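Local coordinates for probable chemoreceptor (Methyl-accepting chemotaxis) transmembrane protein (Rhizobium meliloti, PDB 6D8V) that probably senses quaternary ammonium compounds, such as a dimethylated proline, through its periplasmic domain and passes the signal on as a chemotaxis receptor, at residues G134-P139 with P255-Q260; T152-P157 with V170-A175; K212-E217 with R232-L237; R247-F252 with L262-V267. All blocks are in the same frame, centred on the assembly; numbering follows the deposited sequence.

Interaction 1 of 4, residues G134-P139 with P255-Q260; sequences GAITQP and PDVNAQ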
loop_
_atom_site.group_PDB
_atom_site.type_symbol
_atom_site.label_atom_id
_atom_site.label_comp_id
_atom_site.label_asym_id
_atom_site.label_seq_id
_atom_site.Cartn_x
_atom_site.Cartn_y
_atom_site.Cartn_z
ATOM N N GLY A 134 11.498 -1.449 6.975
ATOM C CA GLY A 134 10.413 -1.484 6.018
ATOM C C GLY A 134 9.328 -0.486 6.358
ATOM O O GLY A 134 9.079 -0.220 7.541
ATOM N N ALA A 135 8.672 0.059 5.329
ATOM C CA ALA A 135 7.683 1.108 5.519
ATOM C C ALA A 135 6.588 0.968 4.471
ATOM O O ALA A 135 6.718 0.214 3.502
ATOM C CB ALA A 135 8.333 2.494 5.457
ATOM N N ILE A 136 5.505 1.724 4.681
ATOM C CA ILE A 136 4.347 1.733 3.793
ATOM C C ILE A 136 3.872 3.176 3.604
ATOM O O ILE A 136 3.853 3.969 4.549
ATOM C CB ILE A 136 3.223 0.830 4.347
ATOM C CG1 ILE A 136 2.103 0.669 3.313
ATOM C CG2 ILE A 136 2.687 1.360 5.674
ATOM C CD1 ILE A 136 1.115 -0.437 3.652
ATOM N N THR A 137 3.486 3.514 2.379
ATOM C CA THR A 137 3.250 4.901 2.002
ATOM C C THR A 137 1.784 5.293 2.146
ATOM O O THR A 137 0.872 4.466 2.106
ATOM C CB THR A 137 3.683 5.160 0.555
ATOM O OG1 THR A 137 2.773 4.508 -0.344
ATOM C CG2 THR A 137 5.090 4.649 0.310
ATOM N N GLN A 138 1.567 6.588 2.306
ATOM C CA GLN A 138 0.235 7.125 2.130
ATOM C C GLN A 138 -0.175 6.933 0.675
ATOM O O GLN A 138 0.673 6.900 -0.223
ATOM C CB GLN A 138 0.172 8.608 2.509
ATOM C CG GLN A 138 0.280 8.887 4.004
ATOM C CD GLN A 138 -0.945 8.442 4.785
ATOM O OE1 GLN A 138 -1.978 8.109 4.208
ATOM N NE2 GLN A 138 -0.832 8.434 6.108
ATOM N N PRO A 139 -1.471 6.793 0.420
ATOM C CA PRO A 139 -1.917 6.548 -0.951
ATOM C C PRO A 139 -1.475 7.666 -1.882
ATOM O O PRO A 139 -1.623 8.853 -1.573
ATOM C CB PRO A 139 -3.443 6.464 -0.816
ATOM C CG PRO A 139 -3.754 7.148 0.447
ATOM C CD PRO A 139 -2.599 6.909 1.356
ATOM N N PRO A 255 1.248 -5.457 9.828
ATOM C CA PRO A 255 2.338 -6.110 10.482
ATOM C C PRO A 255 3.714 -5.615 10.482
ATOM O O PRO A 255 4.176 -5.535 11.603
ATOM C CB PRO A 255 2.460 -7.315 9.656
ATOM C CG PRO A 255 1.131 -7.751 9.610
ATOM C CD PRO A 255 0.642 -6.560 8.959
ATOM N N ASP A 256 4.369 -5.287 9.393
ATOM C CA ASP A 256 5.793 -5.072 9.507
ATOM C C ASP A 256 6.278 -3.728 9.186
ATOM O O ASP A 256 7.400 -3.461 9.332
ATOM C CB ASP A 256 6.519 -6.052 8.654
ATOM C CG ASP A 256 6.336 -7.449 9.094
ATOM O OD1 ASP A 256 6.431 -7.675 10.281
ATOM O OD2 ASP A 256 6.126 -8.342 8.270
ATOM N N VAL A 257 5.388 -2.884 8.742
ATOM C CA VAL A 257 5.666 -1.639 8.081
ATOM C C VAL A 257 5.368 -0.489 8.949
ATOM O O VAL A 257 5.281 0.598 8.558
ATOM C CB VAL A 257 4.815 -1.519 6.889
ATOM C CG1 VAL A 257 5.154 -2.606 5.969
ATOM C CG2 VAL A 257 3.410 -1.718 7.274
ATOM N N ASN A 258 5.179 -0.760 10.178
ATOM C CA ASN A 258 5.072 0.313 11.165
ATOM C C ASN A 258 4.001 1.334 10.766
ATOM O O ASN A 258 4.281 2.471 10.376
ATOM C CB ASN A 258 6.427 0.995 11.363
ATOM C CG ASN A 258 6.404 2.018 12.484
ATOM O OD1 ASN A 258 5.794 1.801 13.533
ATOM N ND2 ASN A 258 7.060 3.152 12.259
ATOM N N ALA A 259 2.753 0.889 10.889
ATOM C CA ALA A 259 1.611 1.731 10.564
ATOM C C ALA A 259 0.340 0.999 10.962
ATOM O O ALA A 259 0.347 -0.209 11.199
ATOM C CB ALA A 259 1.568 2.095 9.079
ATOM N N GLN A 260 -0.752 1.751 11.038
ATOM C CA GLN A 260 -2.065 1.180 11.264
ATOM C C GLN A 260 -3.054 1.795 10.283
ATOM O O GLN A 260 -2.851 2.897 9.769
ATOM C CB GLN A 260 -2.537 1.405 12.697
ATOM C CG GLN A 260 -2.581 2.856 13.112
ATOM C CD GLN A 260 -3.246 3.036 14.452
ATOM O OE1 GLN A 260 -3.528 2.062 15.148
ATOM N NE2 GLN A 260 -3.513 4.284 14.821
#
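No ring or flat polar group carries the contact of Ile136 with Val257 and Ala259; aliphatic branches do the touching. The site joins the two halves of a fold consistent with a double Cache (PDC) sensor. Residues 134-139 carry the short strand 135-136 of the half that holds the ligand. Residues 255-260 include the turn between strands 243-254 and 259-268 of the other half and run into the second strand. The touching parts run 39° apart and share no backbone hydrogen bonds, so this is packing and not strand pairing. Their CA atoms come nearest at Ala135 and Val257, 4.3 Å apart.

Ile136 points toward segment 255-260. Its CG1 is anti to the backbone N (chi1 -171°), which leaves the CG2 methyl to face that segment. Ile136 CG2 lies 3.5 Å from Val257 CG2. The same methyl reaches Ala259 CB at 3.7 Å, so one branch fits against two residues of segment 255-260. The side chains of Ile136 and Val257 cross obliquely. Ile154 of strand 149-160 touches both of them, and Leu254 also packs on Ile136. The second branch of Val257 turns to the backbone, with CG1 4.1 Å from Ala135 O. One residue earlier the main chains approach directly: Gly134 O lies 3.7 Å from Val257 CA.

Interaction 2 of 4, residues T152-P157 with V170-A175; sequences TSIAYP and VDISLA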
loop_
_atom_site.group_PDB
_atom_site.type_symbol
_atom_site.label_atom_id
_atom_site.label_comp_id
_atom_site.label_asym_id
_atom_site.label_seq_id
_atom_site.Cartn_x
_atom_site.Cartn_y
_atom_site.Cartn_z
ATOM N N THR A 152 -0.788 2.129 -2.823
ATOM C CA THR A 152 0.094 2.250 -1.675
ATOM C C THR A 152 1.281 1.317 -1.874
ATOM O O THR A 152 1.144 0.248 -2.477
ATOM C CB THR A 152 -0.634 1.889 -0.374
ATOM O OG1 THR A 152 0.222 2.161 0.742
ATOM C CG2 THR A 152 -0.999 0.417 -0.371
ATOM N N SER A 153 2.446 1.709 -1.355
ATOM C CA SER A 153 3.678 0.980 -1.624
ATOM C C SER A 153 4.351 0.527 -0.335
ATOM O O SER A 153 4.528 1.320 0.597
ATOM C CB SER A 153 4.638 1.826 -2.452
ATOM O OG SER A 153 4.176 1.930 -3.776
ATOM N N ILE A 154 4.734 -0.745 -0.303
ATOM C CA ILE A 154 5.518 -1.327 0.775
ATOM C C ILE A 154 6.958 -1.396 0.286
ATOM O O ILE A 154 7.260 -2.087 -0.693
ATOM C CB ILE A 154 4.975 -2.704 1.174
ATOM C CG1 ILE A 154 3.565 -2.541 1.737
ATOM C CG2 ILE A 154 5.868 -3.374 2.197
ATOM C CD1 ILE A 154 2.887 -3.842 2.076
ATOM N N ALA A 155 7.848 -0.663 0.944
ATOM C CA ALA A 155 9.221 -0.533 0.485
ATOM C C ALA A 155 10.185 -0.906 1.602
ATOM O O ALA A 155 9.924 -0.661 2.785
ATOM C CB ALA A 155 9.523 0.889 -0.002
ATOM N N TYR A 156 11.301 -1.509 1.205
ATOM C CA TYR A 156 12.349 -1.970 2.097
ATOM C C TYR A 156 13.701 -1.489 1.596
ATOM O O TYR A 156 13.912 -1.365 0.385
ATOM C CB TYR A 156 12.365 -3.504 2.197
ATOM C CG TYR A 156 11.500 -4.050 3.303
ATOM C CD1 TYR A 156 10.165 -4.351 3.080
ATOM C CD2 TYR A 156 12.018 -4.264 4.577
ATOM C CE1 TYR A 156 9.370 -4.855 4.100
ATOM C CE2 TYR A 156 11.230 -4.754 5.596
ATOM C CZ TYR A 156 9.907 -5.048 5.353
ATOM O OH TYR A 156 9.112 -5.536 6.365
ATOM N N PRO A 157 14.630 -1.206 2.503
ATOM C CA PRO A 157 15.988 -0.858 2.072
ATOM C C PRO A 157 16.704 -2.075 1.516
ATOM O O PRO A 157 16.600 -3.180 2.056
ATOM C CB PRO A 157 16.656 -0.355 3.358
ATOM C CG PRO A 157 15.529 -0.083 4.315
ATOM C CD PRO A 157 14.443 -1.045 3.953
ATOM N N VAL A 170 6.896 -3.122 -3.173
ATOM C CA VAL A 170 5.763 -3.784 -3.805
ATOM C C VAL A 170 4.559 -2.852 -3.705
ATOM O O VAL A 170 4.482 -2.012 -2.800
ATOM C CB VAL A 170 5.500 -5.141 -3.109
ATOM C CG1 VAL A 170 4.180 -5.751 -3.536
ATOM C CG2 VAL A 170 6.647 -6.084 -3.386
ATOM N N ASP A 171 3.605 -2.993 -4.631
ATOM C CA ASP A 171 2.473 -2.065 -4.687
ATOM C C ASP A 171 1.147 -2.776 -4.475
ATOM O O ASP A 171 0.962 -3.914 -4.909
ATOM C CB ASP A 171 2.409 -1.297 -6.020
ATOM C CG ASP A 171 3.665 -0.518 -6.293
ATOM O OD1 ASP A 171 4.370 -0.145 -5.320
ATOM O OD2 ASP A 171 3.955 -0.284 -7.482
ATOM N N ILE A 172 0.230 -2.086 -3.804
ATOM C CA ILE A 172 -1.153 -2.514 -3.645
ATOM C C ILE A 172 -2.018 -1.423 -4.251
ATOM O O ILE A 172 -2.041 -0.292 -3.747
ATOM C CB ILE A 172 -1.527 -2.743 -2.174
ATOM C CG1 ILE A 172 -0.546 -3.713 -1.505
ATOM C CG2 ILE A 172 -2.945 -3.266 -2.072
ATOM C CD1 ILE A 172 -0.893 -4.036 -0.060
ATOM N N SER A 173 -2.702 -1.750 -5.342
ATOM C CA SER A 173 -3.580 -0.783 -5.973
ATOM C C SER A 173 -4.777 -0.512 -5.076
ATOM O O SER A 173 -5.287 -1.411 -4.400
ATOM C CB SER A 173 -4.043 -1.290 -7.334
ATOM O OG SER A 173 -5.096 -2.224 -7.205
ATOM N N LEU A 174 -5.220 0.744 -5.055
ATOM C CA LEU A 174 -6.386 1.067 -4.250
ATOM C C LEU A 174 -7.616 0.298 -4.713
ATOM O O LEU A 174 -8.556 0.115 -3.929
ATOM C CB LEU A 174 -6.639 2.571 -4.278
ATOM C CG LEU A 174 -6.104 3.408 -3.112
ATOM C CD1 LEU A 174 -4.770 2.903 -2.639
ATOM C CD2 LEU A 174 -5.990 4.871 -3.534
ATOM N N ALA A 175 -7.619 -0.169 -5.965
ATOM C CA ALA A 175 -8.696 -1.015 -6.466
ATOM C C ALA A 175 -8.639 -2.413 -5.864
ATOM O O ALA A 175 -9.669 -2.955 -5.447
ATOM C CB ALA A 175 -8.624 -1.094 -7.983
#
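Thr152, Ser153 and Ile154 pair with Ile172, Asp171 and Val170 as antiparallel strands, with axes 4.7 Å apart and N-to-C directions at 163°. They belong to the hairpin of strands 149-160 and 163-173 in the ligand-binding PDC (Cache) module. Thr152 with Ile172 is a hydrogen-bonded pair: Thr152 N to Ile172 O is 2.9 Å, and Ile172 N to Thr152 O is 2.8 Å. Ile154 and Val170 form the next hydrogen-bonded pair, with Ile154 N giving to Val170 O. Ser153 and Asp171 are the non-hydrogen-bonded pair between them.

One face of the sheet is largely apolar here. Thr152 and Ile172 lie side by side, with Thr152 CG2 3.7 Å from Ile172 CB. Thr152 OG1 turns to Thr137 O instead. Helix 2-45 packs on this face through Val26 against Ile154 and Leu29 against Ile172.

The other face carries Ser153 and Asp171, and Asp171 lines the pocket of the bound 1,1-dimethyl-prolinium, its side chain about 3 Å from the ligand. Asp171 CG is anti to the carbonyl carbon (chi1 -58°), and the carboxylate leans toward Ser153. Trp72 NE1 also bonds to Asp171 OD1, and Ser153 OG bonds to Tyr140 OH, so a polar network holds the carboxylate. With an alanine here, Ser153 OG and Trp72 NE1 would probably lose their shared acceptor, and the ligand one of its contacts in the pocket. Ser153 OG gives its bond to Asp171 OD1 at 2.6 Å, from above the carboxylate plane.

Interaction 3 of 4, residues K212-E217 with R232-L237; sequences KEYDGE and RMIENL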
loop_
_atom_site.group_PDB
_atom_site.type_symbol
_atom_site.label_atom_id
_atom_site.label_comp_id
_atom_site.label_asym_id
_atom_site.label_seq_id
_atom_site.Cartn_x
_atom_site.Cartn_y
_atom_site.Cartn_z
ATOM N N LYS A 212 -7.774 11.488 -0.318
ATOM C CA LYS A 212 -8.113 12.681 0.443
ATOM C C LYS A 212 -8.287 12.334 1.918
ATOM O O LYS A 212 -8.577 11.189 2.272
ATOM C CB LYS A 212 -9.387 13.324 -0.097
ATOM C CG LYS A 212 -9.273 13.767 -1.539
ATOM C CD LYS A 212 -10.452 14.649 -1.946
ATOM C CE LYS A 212 -10.292 15.245 -3.351
ATOM N NZ LYS A 212 -10.449 14.242 -4.439
ATOM N N GLU A 213 -8.103 13.337 2.775
ATOM C CA GLU A 213 -8.233 13.140 4.209
ATOM C C GLU A 213 -9.701 13.133 4.615
ATOM O O GLU A 213 -10.530 13.857 4.059
ATOM C CB GLU A 213 -7.484 14.226 4.985
ATOM C CG GLU A 213 -7.498 14.023 6.496
ATOM C CD GLU A 213 -6.571 14.975 7.225
ATOM O OE1 GLU A 213 -6.165 15.998 6.632
ATOM O OE2 GLU A 213 -6.244 14.695 8.397
ATOM N N TYR A 214 -10.019 12.294 5.590
ATOM C CA TYR A 214 -11.381 12.235 6.092
ATOM C C TYR A 214 -11.748 13.559 6.746
ATOM O O TYR A 214 -11.003 14.081 7.583
ATOM C CB TYR A 214 -11.525 11.085 7.084
ATOM C CG TYR A 214 -12.937 10.862 7.562
ATOM C CD1 TYR A 214 -13.430 11.543 8.669
ATOM C CD2 TYR A 214 -13.775 9.969 6.908
ATOM C CE1 TYR A 214 -14.721 11.343 9.111
ATOM C CE2 TYR A 214 -15.068 9.758 7.338
ATOM C CZ TYR A 214 -15.539 10.448 8.440
ATOM O OH TYR A 214 -16.830 10.242 8.868
ATOM N N ASP A 215 -12.885 14.122 6.335
ATOM C CA ASP A 215 -13.413 15.297 7.016
ATOM C C ASP A 215 -14.939 15.260 7.062
ATOM O O ASP A 215 -15.574 16.304 7.271
ATOM C CB ASP A 215 -12.903 16.594 6.362
ATOM C CG ASP A 215 -13.790 17.072 5.241
ATOM O OD1 ASP A 215 -13.745 16.472 4.143
ATOM O OD2 ASP A 215 -14.531 18.056 5.459
ATOM N N GLY A 216 -15.535 14.079 6.884
ATOM C CA GLY A 216 -16.969 13.913 7.003
ATOM C C GLY A 216 -17.457 14.078 8.425
ATOM O O GLY A 216 -16.751 14.631 9.273
ATOM N N GLU A 217 -18.669 13.613 8.698
ATOM C CA GLU A 217 -19.167 13.627 10.063
ATOM C C GLU A 217 -18.310 12.726 10.948
ATOM O O GLU A 217 -17.755 11.723 10.500
ATOM C CB GLU A 217 -20.631 13.191 10.099
ATOM C CG GLU A 217 -21.528 14.105 9.282
ATOM C CD GLU A 217 -22.993 13.939 9.609
ATOM O OE1 GLU A 217 -23.744 13.449 8.737
ATOM O OE2 GLU A 217 -23.394 14.300 10.737
ATOM N N ARG A 232 -13.904 3.559 17.724
ATOM C CA ARG A 232 -14.896 4.588 17.992
ATOM C C ARG A 232 -16.125 4.331 17.125
ATOM O O ARG A 232 -16.079 3.563 16.157
ATOM C CB ARG A 232 -14.332 5.996 17.738
ATOM C CG ARG A 232 -13.195 6.385 18.670
ATOM C CD ARG A 232 -13.651 6.435 20.135
ATOM N NE ARG A 232 -12.654 5.859 21.040
ATOM C CZ ARG A 232 -11.502 6.442 21.357
ATOM N NH1 ARG A 232 -10.660 5.839 22.182
ATOM N NH2 ARG A 232 -11.188 7.624 20.839
ATOM N N MET A 233 -17.237 4.969 17.497
ATOM C CA MET A 233 -18.471 4.894 16.727
ATOM C C MET A 233 -19.026 6.295 16.541
ATOM O O MET A 233 -19.280 7.003 17.518
ATOM C CB MET A 233 -19.513 4.006 17.403
ATOM C CG MET A 233 -20.648 3.564 16.480
ATOM S SD MET A 233 -22.048 2.934 17.429
ATOM C CE MET A 233 -22.841 1.849 16.243
ATOM N N ILE A 234 -19.206 6.683 15.286
ATOM C CA ILE A 234 -19.862 7.931 14.926
ATOM C C ILE A 234 -21.350 7.641 14.794
ATOM O O ILE A 234 -21.752 6.796 13.985
ATOM C CB ILE A 234 -19.277 8.493 13.624
ATOM C CG1 ILE A 234 -17.752 8.389 13.683
ATOM C CG2 ILE A 234 -19.695 9.933 13.424
ATOM C CD1 ILE A 234 -17.041 8.785 12.420
ATOM N N GLU A 235 -22.164 8.309 15.611
ATOM C CA GLU A 235 -23.581 7.993 15.688
ATOM C C GLU A 235 -24.399 8.918 14.800
ATOM O O GLU A 235 -24.176 10.132 14.769
ATOM C CB GLU A 235 -24.083 8.086 17.129
ATOM C CG GLU A 235 -23.534 7.024 18.061
ATOM C CD GLU A 235 -24.139 7.096 19.453
ATOM O OE1 GLU A 235 -24.558 8.196 19.873
ATOM O OE2 GLU A 235 -24.200 6.042 20.121
ATOM N N ASN A 236 -25.302 8.319 14.067
ATOM C CA ASN A 236 -26.198 9.065 13.257
ATOM C C ASN A 236 -25.637 10.049 12.298
ATOM O O ASN A 236 -25.611 11.221 12.592
ATOM C CB ASN A 236 -27.308 9.695 14.039
ATOM C CG ASN A 236 -28.604 9.553 13.332
ATOM O OD1 ASN A 236 -28.642 9.359 12.141
ATOM N ND2 ASN A 236 -29.662 9.598 14.058
ATOM N N LEU A 237 -25.096 9.569 11.192
ATOM C CA LEU A 237 -24.687 10.477 10.150
ATOM C C LEU A 237 -25.410 10.093 8.917
ATOM O O LEU A 237 -25.856 8.963 8.806
ATOM C CB LEU A 237 -23.201 10.474 9.917
ATOM C CG LEU A 237 -22.371 9.267 10.207
ATOM C CD1 LEU A 237 -22.063 8.667 8.888
ATOM C CD2 LEU A 237 -21.101 9.790 10.773
#
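The loop that leads into helix 219-228 lies against strand 232-239, and Glu217 and Tyr214 make the contact with Leu237 and Ile234. Glu217 and Leu237 run alongside each other, pointing opposite ways. Glu217 CB lies 3.5 Å from Leu237 CD2. Further along, Glu217 CD is 3.5 Å from Leu237 CB, so the acid lies alongside the leucine with its aliphatic part and its carboxylate both in contact. Glu217 CG is anti to the carbonyl carbon (chi1 -60°), and the chain is extended beyond it, which carries the carboxylate past Leu237 CB. The polar end finds its partner one residue on, where Glu217 OE1 accepts from Thr238 N.

Strand 232-239 is an outermost strand of the four-stranded antiparallel sheet in the second half of the sensor. Ile234 and Leu237 both point from it toward the loop, although the chain turns a corner at Asn236 between them. Ile234 CD1 faces two neighbouring oxygens of the loop: it lies 3.6 Å from Glu217 O and 3.8 Å from Tyr214 OH. Tyr214 and Ile234 reach toward each other from the two segments.

The Tyr214 ring folds back over its own loop. Gly216 N lies 3.6 Å above one ring face, offset toward the rim, and Glu217 O sits in plane at the edge. The very short approach of Tyr214 OH to Glu217 O is doubtful in its exact length. Val219 and Val222 of helix 219-228 also touch Tyr214, and Tyr214 OH has a weak hydrogen bond from Arg247 NE.

Interaction 4 of 4, residues R247-F252 with L262-V267; sequences RVVYPF and LVLVDV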
loop_
_atom_site.group_PDB
_atom_site.type_symbol
_atom_site.label_atom_id
_atom_site.label_comp_id
_atom_site.label_asym_id
_atom_site.label_seq_id
_atom_site.Cartn_x
_atom_site.Cartn_y
_atom_site.Cartn_z
ATOM N N ARG A 247 -21.348 4.979 11.748
ATOM C CA ARG A 247 -20.002 4.733 11.238
ATOM C C ARG A 247 -19.146 4.242 12.393
ATOM O O ARG A 247 -18.901 4.985 13.346
ATOM C CB ARG A 247 -19.403 5.993 10.616
ATOM C CG ARG A 247 -18.020 5.795 10.017
ATOM C CD ARG A 247 -18.046 5.796 8.496
ATOM N NE ARG A 247 -18.144 7.150 7.943
ATOM C CZ ARG A 247 -18.573 7.429 6.719
ATOM N NH1 ARG A 247 -18.956 6.452 5.910
ATOM N NH2 ARG A 247 -18.627 8.686 6.310
ATOM N N VAL A 248 -18.701 2.992 12.319
ATOM C CA VAL A 248 -17.770 2.439 13.293
ATOM C C VAL A 248 -16.375 2.459 12.687
ATOM O O VAL A 248 -16.173 1.998 11.555
ATOM C CB VAL A 248 -18.167 1.012 13.709
ATOM C CG1 VAL A 248 -17.081 0.405 14.566
ATOM C CG2 VAL A 248 -19.476 1.027 14.464
ATOM N N VAL A 249 -15.414 2.989 13.436
ATOM C CA VAL A 249 -14.024 3.050 13.005
ATOM C C VAL A 249 -13.223 2.053 13.829
ATOM O O VAL A 249 -13.400 1.952 15.049
ATOM C CB VAL A 249 -13.460 4.479 13.136
ATOM C CG1 VAL A 249 -14.483 5.483 12.651
ATOM C CG2 VAL A 249 -13.092 4.769 14.564
ATOM N N TYR A 250 -12.350 1.303 13.160
ATOM C CA TYR A 250 -11.640 0.185 13.784
ATOM C C TYR A 250 -10.179 0.236 13.355
ATOM O O TYR A 250 -9.812 -0.254 12.278
ATOM C CB TYR A 250 -12.289 -1.148 13.401
ATOM C CG TYR A 250 -11.840 -2.354 14.187
ATOM C CD1 TYR A 250 -12.473 -2.709 15.379
ATOM C CD2 TYR A 250 -10.810 -3.169 13.722
ATOM C CE1 TYR A 250 -12.079 -3.825 16.094
ATOM C CE2 TYR A 250 -10.409 -4.288 14.430
ATOM C CZ TYR A 250 -11.040 -4.615 15.614
ATOM O OH TYR A 250 -10.631 -5.736 16.319
ATOM N N PRO A 251 -9.318 0.849 14.166
ATOM C CA PRO A 251 -7.882 0.815 13.871
ATOM C C PRO A 251 -7.332 -0.591 14.016
ATOM O O PRO A 251 -7.839 -1.400 14.798
ATOM C CB PRO A 251 -7.277 1.761 14.916
ATOM C CG PRO A 251 -8.289 1.848 15.997
ATOM C CD PRO A 251 -9.626 1.692 15.332
ATOM N N PHE A 252 -6.293 -0.880 13.235
ATOM C CA PHE A 252 -5.601 -2.158 13.332
ATOM C C PHE A 252 -4.191 -1.997 12.783
ATOM O O PHE A 252 -3.993 -1.373 11.737
ATOM C CB PHE A 252 -6.357 -3.262 12.579
ATOM C CG PHE A 252 -6.413 -3.056 11.092
ATOM C CD1 PHE A 252 -7.312 -2.163 10.540
ATOM C CD2 PHE A 252 -5.568 -3.759 10.251
ATOM C CE1 PHE A 252 -7.369 -1.972 9.181
ATOM C CE2 PHE A 252 -5.616 -3.572 8.886
ATOM C CZ PHE A 252 -6.525 -2.679 8.350
ATOM N N LEU A 262 -7.525 2.191 9.436
ATOM C CA LEU A 262 -8.880 2.174 9.965
ATOM C C LEU A 262 -9.776 1.389 9.020
ATOM O O LEU A 262 -9.830 1.671 7.819
ATOM C CB LEU A 262 -9.450 3.588 10.136
ATOM C CG LEU A 262 -8.825 4.495 11.171
ATOM C CD1 LEU A 262 -8.519 3.700 12.428
ATOM C CD2 LEU A 262 -7.573 5.132 10.606
ATOM N N VAL A 263 -10.468 0.412 9.565
ATOM C CA VAL A 263 -11.646 -0.141 8.926
ATOM C C VAL A 263 -12.818 0.741 9.324
ATOM O O VAL A 263 -12.963 1.111 10.495
ATOM C CB VAL A 263 -11.869 -1.602 9.351
ATOM C CG1 VAL A 263 -13.146 -2.143 8.763
ATOM C CG2 VAL A 263 -10.689 -2.458 8.921
ATOM N N LEU A 264 -13.616 1.128 8.347
ATOM C CA LEU A 264 -14.875 1.806 8.592
ATOM C C LEU A 264 -15.980 0.853 8.187
ATOM O O LEU A 264 -15.963 0.305 7.080
ATOM C CB LEU A 264 -14.998 3.102 7.789
ATOM C CG LEU A 264 -13.876 4.127 7.851
ATOM C CD1 LEU A 264 -14.270 5.324 7.005
ATOM C CD2 LEU A 264 -13.602 4.538 9.286
ATOM N N VAL A 265 -16.936 0.657 9.073
ATOM C CA VAL A 265 -18.046 -0.239 8.814
ATOM C C VAL A 265 -19.315 0.572 9.020
ATOM O O VAL A 265 -19.539 1.128 10.103
ATOM C CB VAL A 265 -17.985 -1.492 9.708
ATOM C CG1 VAL A 265 -17.502 -1.110 11.103
ATOM C CG2 VAL A 265 -19.324 -2.212 9.732
ATOM N N ASP A 266 -20.109 0.685 7.962
ATOM C CA ASP A 266 -21.300 1.513 7.961
ATOM C C ASP A 266 -22.512 0.608 8.101
ATOM O O ASP A 266 -22.697 -0.316 7.299
ATOM C CB ASP A 266 -21.377 2.343 6.679
ATOM C CG ASP A 266 -20.359 3.489 6.650
ATOM O OD1 ASP A 266 -19.731 3.763 7.694
ATOM O OD2 ASP A 266 -20.188 4.125 5.587
ATOM N N VAL A 267 -23.314 0.859 9.131
ATOM C CA VAL A 267 -24.492 0.054 9.419
ATOM C C VAL A 267 -25.710 0.968 9.379
ATOM O O VAL A 267 -25.782 1.936 10.137
ATOM C CB VAL A 267 -24.391 -0.659 10.780
ATOM C CG1 VAL A 267 -25.520 -1.667 10.941
ATOM C CG2 VAL A 267 -23.030 -1.352 10.914
#
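Val248 and Val265 lie side by side and form part of one face of this antiparallel hairpin, with Val248 CB 3.4 Å from Val265 CG1. Their backbones form a hydrogen-bonded pair, as do Tyr250 and Val263. On the same face Phe252 and Val263 cross at about a right angle. Phe252 CG sits between the backbone N and the carbonyl carbon (chi1 66°), which swings the ring beside Val263. Phe252 CE1 reaches Val263 CG2 at 3.4 Å, and Val263 N lies in plane at the ring edge.

The opposite face begins with Leu262, whose CD1 methyl sits against the Pro251 ring, 3.4 Å from Pro251 CB. Leu264 spans two neighbours: CD2 packs against Val249 CG1 at 3.6 Å, and CD1 lies near Arg247 CD. Arg247 and Asp266 end the row side by side in a salt bridge. Arg247 NH1 lies 2.7 Å from Asp266 OD2, which meets the guanidinium at its edge; the hydrogen bond is weak in angle. The guanidinium and carboxylate planes are 36° apart. A leucine in place of Arg247 would probably leave the buried Asp266 carboxylate without its charge partner, and Tyr239 OH without the bond from Arg247 NH2.

Helix 2-45 packs on the first face, with Ala11 touching both Val248 and Val265. Helix 219-228 packs on the second at Val249 and Leu262. Strands 232-239 and 191-195 flank the hairpin within the sheet.

Interactions 1 and 2 meet in one sheet, with centres 9 Å apart: Ala135 N lies 2.9 Å from Ala155 O, a probable hydrogen bond. Interaction 2 reaches the ligand through Asp171, whereas the Ile136 side chain of interaction 1 is about 12 Å from it. Interaction 1 joins the pocket-bearing sheet to the second sheet. It shares strand 259-268 with interaction 4, although their centres are 19 Å apart. Interactions 3 and 4 adjoin, with centres 10 Å apart, and Arg232 O lies 2.9 Å from Val249 N in a probable hydrogen bond. Interactions 2 and 4 do not touch; their nearest atoms are about 10 Å apart.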